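Uncharacterized protein (Bordetella bronchiseptica, PDB 4XG0) is of unknown function in its own right but belongs to the DUF1537 family of kinases and probably phosphorylates an acid sugar in a catabolic pathway. Local coordinates at residues A[94-99]-A[128-133]; A[122-127]-A[207-212]. All coordinates share one frame; numbering follows the deposited sequence.

In the fold
Both contacts lie in the sugar-binding N-terminal domain, on the same side of the chain's centre, with their centres about 12 Å apart. Helix 119-130 belongs to both: its C-terminal end meets helix 85-101 in contact 1, and the turn just before meets the start of strand 209-212 in contact 2. Along the chain the segments alternate, 94-99, 122-127, 128-133, then 207-212. The two contacts touch where V96 CG1 packs on A126 O at 3.7 Å. Together they place helix 119-130 between helix 85-101 and strand 209-212 of the eight-stranded parallel sheet, joining parts of this alpha/beta domain about 80 residues apart in sequence.

Contact 1: residues A[94-99]-A[128-133]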
loop_
_atom_site.group_PDB
_atom_site.type_symbol
_atom_site.label_atom_id
_atom_site.label_comp_id
_atom_site.label_asym_id
_atom_site.label_seq_id
_atom_site.Cartn_x
_atom_site.Cartn_y
_atom_site.Cartn_z
ATOM N N GLY A 94 4.347 2.780 -27.333
ATOM C CA GLY A 94 3.940 1.484 -27.829
ATOM C C GLY A 94 3.676 0.498 -26.714
ATOM O O GLY A 94 2.795 -0.337 -26.843
ATOM N N GLU A 95 4.441 0.598 -25.644
ATOM C CA GLU A 95 4.250 -0.330 -24.523
ATOM C C GLU A 95 3.016 0.110 -23.736
ATOM O O GLU A 95 2.201 -0.726 -23.307
ATOM C CB GLU A 95 5.495 -0.381 -23.625
ATOM C CG GLU A 95 6.764 -0.879 -24.329
ATOM C CD GLU A 95 6.668 -2.330 -24.763
ATOM O OE1 GLU A 95 6.297 -3.147 -23.913
ATOM O OE2 GLU A 95 6.945 -2.647 -25.944
ATOM N N VAL A 96 2.867 1.419 -23.541
ATOM C CA VAL A 96 1.703 1.922 -22.814
ATOM C C VAL A 96 0.405 1.548 -23.549
ATOM O O VAL A 96 -0.577 1.119 -22.927
ATOM C CB VAL A 96 1.851 3.431 -22.503
ATOM C CG1 VAL A 96 0.579 4.002 -21.915
ATOM C CG2 VAL A 96 3.011 3.631 -21.554
ATOM N N GLU A 97 0.398 1.659 -24.876
ATOM C CA GLU A 97 -0.757 1.202 -25.646
ATOM C C GLU A 97 -1.057 -0.289 -25.435
ATOM O O GLU A 97 -2.205 -0.687 -25.197
ATOM C CB GLU A 97 -0.555 1.470 -27.143
ATOM C CG GLU A 97 -1.343 0.523 -28.056
ATOM C CD GLU A 97 -2.818 0.416 -27.680
ATOM O OE1 GLU A 97 -3.478 -0.549 -28.140
ATOM O OE2 GLU A 97 -3.304 1.298 -26.927
ATOM N N ARG A 98 -0.030 -1.124 -25.530
ATOM C CA ARG A 98 -0.225 -2.561 -25.332
ATOM C C ARG A 98 -0.834 -2.879 -23.956
ATOM O O ARG A 98 -1.731 -3.722 -23.850
ATOM C CB ARG A 98 1.090 -3.322 -25.491
ATOM C CG ARG A 98 1.743 -3.255 -26.860
ATOM C CD ARG A 98 2.723 -4.408 -27.028
ATOM N NE ARG A 98 3.871 -4.072 -27.871
ATOM C CZ ARG A 98 4.004 -4.392 -29.158
ATOM N NH1 ARG A 98 5.103 -4.033 -29.807
ATOM N NH2 ARG A 98 3.059 -5.071 -29.805
ATOM N N LEU A 99 -0.337 -2.219 -22.912
ATOM C CA LEU A 99 -0.810 -2.471 -21.544
ATOM C C LEU A 99 -2.275 -2.044 -21.399
ATOM O O LEU A 99 -3.078 -2.747 -20.813
ATOM C CB LEU A 99 0.066 -1.738 -20.524
ATOM C CG LEU A 99 1.495 -2.261 -20.455
ATOM C CD1 LEU A 99 2.372 -1.319 -19.699
ATOM C CD2 LEU A 99 1.523 -3.663 -19.748
ATOM N N LEU A 128 -0.013 10.658 -22.602
ATOM C CA LEU A 128 -0.939 10.819 -23.717
ATOM C C LEU A 128 -1.499 9.458 -24.136
ATOM O O LEU A 128 -2.677 9.332 -24.475
ATOM C CB LEU A 128 -0.228 11.469 -24.893
ATOM C CG LEU A 128 0.101 12.948 -24.712
ATOM C CD1 LEU A 128 0.884 13.447 -25.919
ATOM C CD2 LEU A 128 -1.177 13.753 -24.529
ATOM N N ALA A 129 -0.646 8.441 -24.098
ATOM C CA ALA A 129 -1.040 7.106 -24.516
ATOM C C ALA A 129 -1.994 6.496 -23.500
ATOM O O ALA A 129 -2.817 5.638 -23.848
ATOM C CB ALA A 129 0.179 6.222 -24.704
ATOM N N TRP A 130 -1.877 6.939 -22.244
ATOM C CA TRP A 130 -2.691 6.387 -21.156
ATOM C C TRP A 130 -4.101 6.966 -21.202
ATOM O O TRP A 130 -5.079 6.232 -21.100
ATOM C CB TRP A 130 -2.036 6.633 -19.791
ATOM C CG TRP A 130 -2.791 6.035 -18.628
ATOM C CD1 TRP A 130 -3.465 6.709 -17.655
ATOM C CD2 TRP A 130 -2.950 4.632 -18.327
ATOM N NE1 TRP A 130 -4.035 5.813 -16.761
ATOM C CE2 TRP A 130 -3.731 4.540 -17.160
ATOM C CE3 TRP A 130 -2.510 3.450 -18.939
ATOM C CZ2 TRP A 130 -4.060 3.307 -16.572
ATOM C CZ3 TRP A 130 -2.843 2.238 -18.368
ATOM C CH2 TRP A 130 -3.624 2.174 -17.206
ATOM N N GLY A 131 -4.221 8.274 -21.384
ATOM C CA GLY A 131 -5.546 8.859 -21.541
ATOM C C GLY A 131 -5.521 10.367 -21.669
ATOM O O GLY A 131 -4.547 11.016 -21.290
ATOM N N GLU A 132 -6.604 10.930 -22.188
ATOM C CA GLU A 132 -6.666 12.367 -22.389
ATOM C C GLU A 132 -6.710 13.087 -21.048
ATOM O O GLU A 132 -6.059 14.113 -20.861
ATOM C CB GLU A 132 -7.871 12.735 -23.258
ATOM C CG GLU A 132 -7.712 12.289 -24.704
ATOM C CD GLU A 132 -8.707 12.942 -25.651
ATOM O OE1 GLU A 132 -9.484 13.817 -25.211
ATOM O OE2 GLU A 132 -8.706 12.578 -26.847
ATOM N N ASP A 133 -7.456 12.526 -20.104
ATOM C CA ASP A 133 -7.546 13.089 -18.763
ATOM C C ASP A 133 -6.414 12.607 -17.849
ATOM O O ASP A 133 -6.491 12.796 -16.648
ATOM C CB ASP A 133 -8.888 12.714 -18.120
ATOM C CG ASP A 133 -8.993 11.217 -17.795
ATOM O OD1 ASP A 133 -8.175 10.421 -18.316
ATOM O OD2 ASP A 133 -9.902 10.836 -17.023
HETATM O O HOH W 1 -3.259 3.915 -26.066
#
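V96 on helix 85-101 meets A129 and W130 at the C-terminal end of helix 119-130, and most of the direct contact is apolar. The closest approach is V96 CG1 to A129 CB at 3.6 Å, a methyl-to-methyl touch between the two helices, with V96 CB close behind. With CG1 anti to the backbone N (chi1 172°), the branch that touches A129 and the W130 backbone is CG1, while CG2 is anti to the carbonyl carbon. The same CG1 methyl lies 3.8 Å from W130 N and 4.3 Å from W130 CB. Against the indole it comes in at the edge, near the ring plane, and does not lie over a face. Deeper in, V96 and W130 both rest on L107 of strand 106-110, while V96 and L99 reach V31 of strand 28-32, so the apolar side of the contact runs into the sheet.

Between the two segments the polar link runs through one water, which donates to E97 OE2 and to A129 O, each bond 2.8 Å long. E97 points its CB away from helix 119-130, yet its carboxylate still reaches this water. R100, later on helix 85-101, adds a direct hydrogen bond to W130 O and forms a weak, long ion pair with E97 OE2. The indole NE1 is spoken for by Q232 O, a hydrogen bond that would help to fix the turn of the ring.

Chemically, then, two helices are joined by close methyl packing on the inner side, a carboxylate-water-carbonyl bridge alongside it and the arginine's direct bond. W130 O and A129 O, carbonyls of the last helical turn, are met by that arginine and by the water, which is consistent with capping of the helix end by side chain and solvent.

Contact 2: residues A[122-127]-A[207-212]; sequences EIDAAR and APVVVV
R127 reaches from helix 119-130 to V209 and to P208, which follows a cis peptide bond, where strand 209-212 begins. Its side chain starts out extended, with CG anti to the backbone N (chi1 -175°) and chi2 also near 180°, and then bends at chi3 (44°). The extended part carries CD to the carbonyl of P208, with R127 CD and P208 O 3.2 Å apart, while the bend turns the guanidinium toward D124, one turn earlier in the helix. P208 CB lies over one face of that group, 4.1 Å above its plane and offset toward the rim. D124 O lies over the opposite face, also toward the rim, so the flat group sits between the proline and a carbonyl of its own helix.

V209 supplies the other half of the touch. Its CG2 branch, anti to the carbonyl carbon, approaches R127 NE to 3.5 Å, the two side chains crossing at a slant. NE is buried here and has no polar partner in the model, so the contact at this atom is purely one of packing. The charge is met loosely within the helix: R127 NH2 and D124 OD1 form a long ion pair of 3.7 Å, and the other carboxylate oxygen of D124 is held by K120.

Around this contact, P208 and V210 make backbone hydrogen bonds to strand 135-139, on which I123 and R127 also pack through A136. V211 pairs on the other side with strand 186-188, and L183 of helix 179-183 touches both I123 and V209. Helix 119-130 lies against this sheet, and on another side E122, A125 and A126 pack on helix 85-101.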
loop_
_atom_site.group_PDB
_atom_site.type_symbol
_atom_site.label_atom_id
_atom_site.label_comp_id
_atom_site.label_asym_id
_atom_site.label_seq_id
_atom_site.Cartn_x
_atom_site.Cartn_y
_atom_site.Cartn_z
ATOM N N GLU A 122 9.609 10.883 -22.607
ATOM C CA GLU A 122 8.970 9.591 -22.252
ATOM C C GLU A 122 7.723 9.859 -21.427
ATOM O O GLU A 122 6.703 9.202 -21.615
ATOM C CB GLU A 122 9.935 8.663 -21.504
ATOM C CG GLU A 122 11.096 8.128 -22.340
ATOM C CD GLU A 122 11.804 6.964 -21.655
ATOM O OE1 GLU A 122 11.239 6.456 -20.666
ATOM O OE2 GLU A 122 12.900 6.544 -22.100
ATOM N N ILE A 123 7.769 10.869 -20.560
ATOM C CA ILE A 123 6.602 11.198 -19.736
ATOM C C ILE A 123 5.415 11.679 -20.554
ATOM O O ILE A 123 4.310 11.187 -20.387
ATOM C CB ILE A 123 6.953 12.210 -18.628
ATOM C CG1 ILE A 123 7.761 11.492 -17.541
ATOM C CG2 ILE A 123 5.684 12.835 -18.057
ATOM C CD1 ILE A 123 8.501 12.449 -16.615
ATOM N N ASP A 124 5.621 12.638 -21.452
ATOM C CA ASP A 124 4.541 13.051 -22.330
ATOM C C ASP A 124 3.967 11.916 -23.173
ATOM O O ASP A 124 2.761 11.802 -23.316
ATOM C CB ASP A 124 5.020 14.181 -23.243
ATOM C CG ASP A 124 5.181 15.485 -22.498
ATOM O OD1 ASP A 124 4.544 15.636 -21.428
ATOM O OD2 ASP A 124 5.940 16.353 -22.989
ATOM N N ALA A 125 4.827 11.073 -23.726
ATOM C CA ALA A 125 4.371 9.985 -24.574
ATOM C C ALA A 125 3.542 8.996 -23.758
ATOM O O ALA A 125 2.526 8.497 -24.215
ATOM C CB ALA A 125 5.554 9.280 -25.219
ATOM N N ALA A 126 3.965 8.750 -22.528
ATOM C CA ALA A 126 3.266 7.771 -21.696
ATOM C C ALA A 126 1.899 8.314 -21.291
ATOM O O ALA A 126 0.900 7.618 -21.361
ATOM C CB ALA A 126 4.090 7.435 -20.467
ATOM N N ARG A 127 1.851 9.565 -20.875
ATOM C CA ARG A 127 0.618 10.127 -20.344
ATOM C C ARG A 127 -0.448 10.262 -21.420
ATOM O O ARG A 127 -1.640 10.040 -21.183
ATOM C CB ARG A 127 0.901 11.499 -19.754
ATOM C CG ARG A 127 -0.307 12.081 -19.095
ATOM C CD ARG A 127 -0.042 13.486 -18.644
ATOM N NE ARG A 127 0.662 14.241 -19.665
ATOM C CZ ARG A 127 0.113 14.618 -20.811
ATOM N NH1 ARG A 127 -1.145 14.278 -21.081
ATOM N NH2 ARG A 127 0.823 15.319 -21.688
ATOM N N ALA A 207 -3.310 19.588 -13.036
ATOM C CA ALA A 207 -3.240 18.731 -14.206
ATOM C C ALA A 207 -2.685 19.526 -15.382
ATOM O O ALA A 207 -2.851 20.738 -15.437
ATOM C CB ALA A 207 -4.642 18.213 -14.539
ATOM N N PRO A 208 -2.074 18.849 -16.369
ATOM C CA PRO A 208 -1.935 17.410 -16.576
ATOM C C PRO A 208 -0.596 16.822 -16.145
ATOM O O PRO A 208 -0.418 15.597 -16.220
ATOM C CB PRO A 208 -2.034 17.288 -18.088
ATOM C CG PRO A 208 -1.330 18.529 -18.570
ATOM C CD PRO A 208 -1.694 19.605 -17.579
ATOM N N VAL A 209 0.342 17.658 -15.734
ATOM C CA VAL A 209 1.638 17.169 -15.305
ATOM C C VAL A 209 2.036 17.989 -14.096
ATOM O O VAL A 209 1.968 19.215 -14.133
ATOM C CB VAL A 209 2.697 17.318 -16.410
ATOM C CG1 VAL A 209 4.030 16.854 -15.918
ATOM C CG2 VAL A 209 2.302 16.560 -17.647
ATOM N N VAL A 210 2.424 17.330 -13.016
ATOM C CA VAL A 210 2.817 18.045 -11.811
ATOM C C VAL A 210 3.884 17.290 -11.053
ATOM O O VAL A 210 3.854 16.054 -10.964
ATOM C CB VAL A 210 1.611 18.337 -10.871
ATOM C CG1 VAL A 210 0.926 17.033 -10.422
ATOM C CG2 VAL A 210 2.038 19.175 -9.659
ATOM N N VAL A 211 4.834 18.056 -10.531
ATOM C CA VAL A 211 5.903 17.544 -9.681
ATOM C C VAL A 211 5.518 17.735 -8.213
ATOM O O VAL A 211 5.098 18.814 -7.812
ATOM C CB VAL A 211 7.234 18.292 -9.991
ATOM C CG1 VAL A 211 8.362 17.763 -9.145
ATOM C CG2 VAL A 211 7.588 18.135 -11.449
ATOM N N VAL A 212 5.658 16.678 -7.424
ATOM C CA VAL A 212 5.360 16.721 -5.995
ATOM C C VAL A 212 6.611 16.451 -5.154
ATOM O O VAL A 212 7.401 15.550 -5.414
ATOM C CB VAL A 212 4.231 15.712 -5.622
ATOM C CG1 VAL A 212 3.922 15.791 -4.123
ATOM C CG2 VAL A 212 2.988 15.972 -6.478
#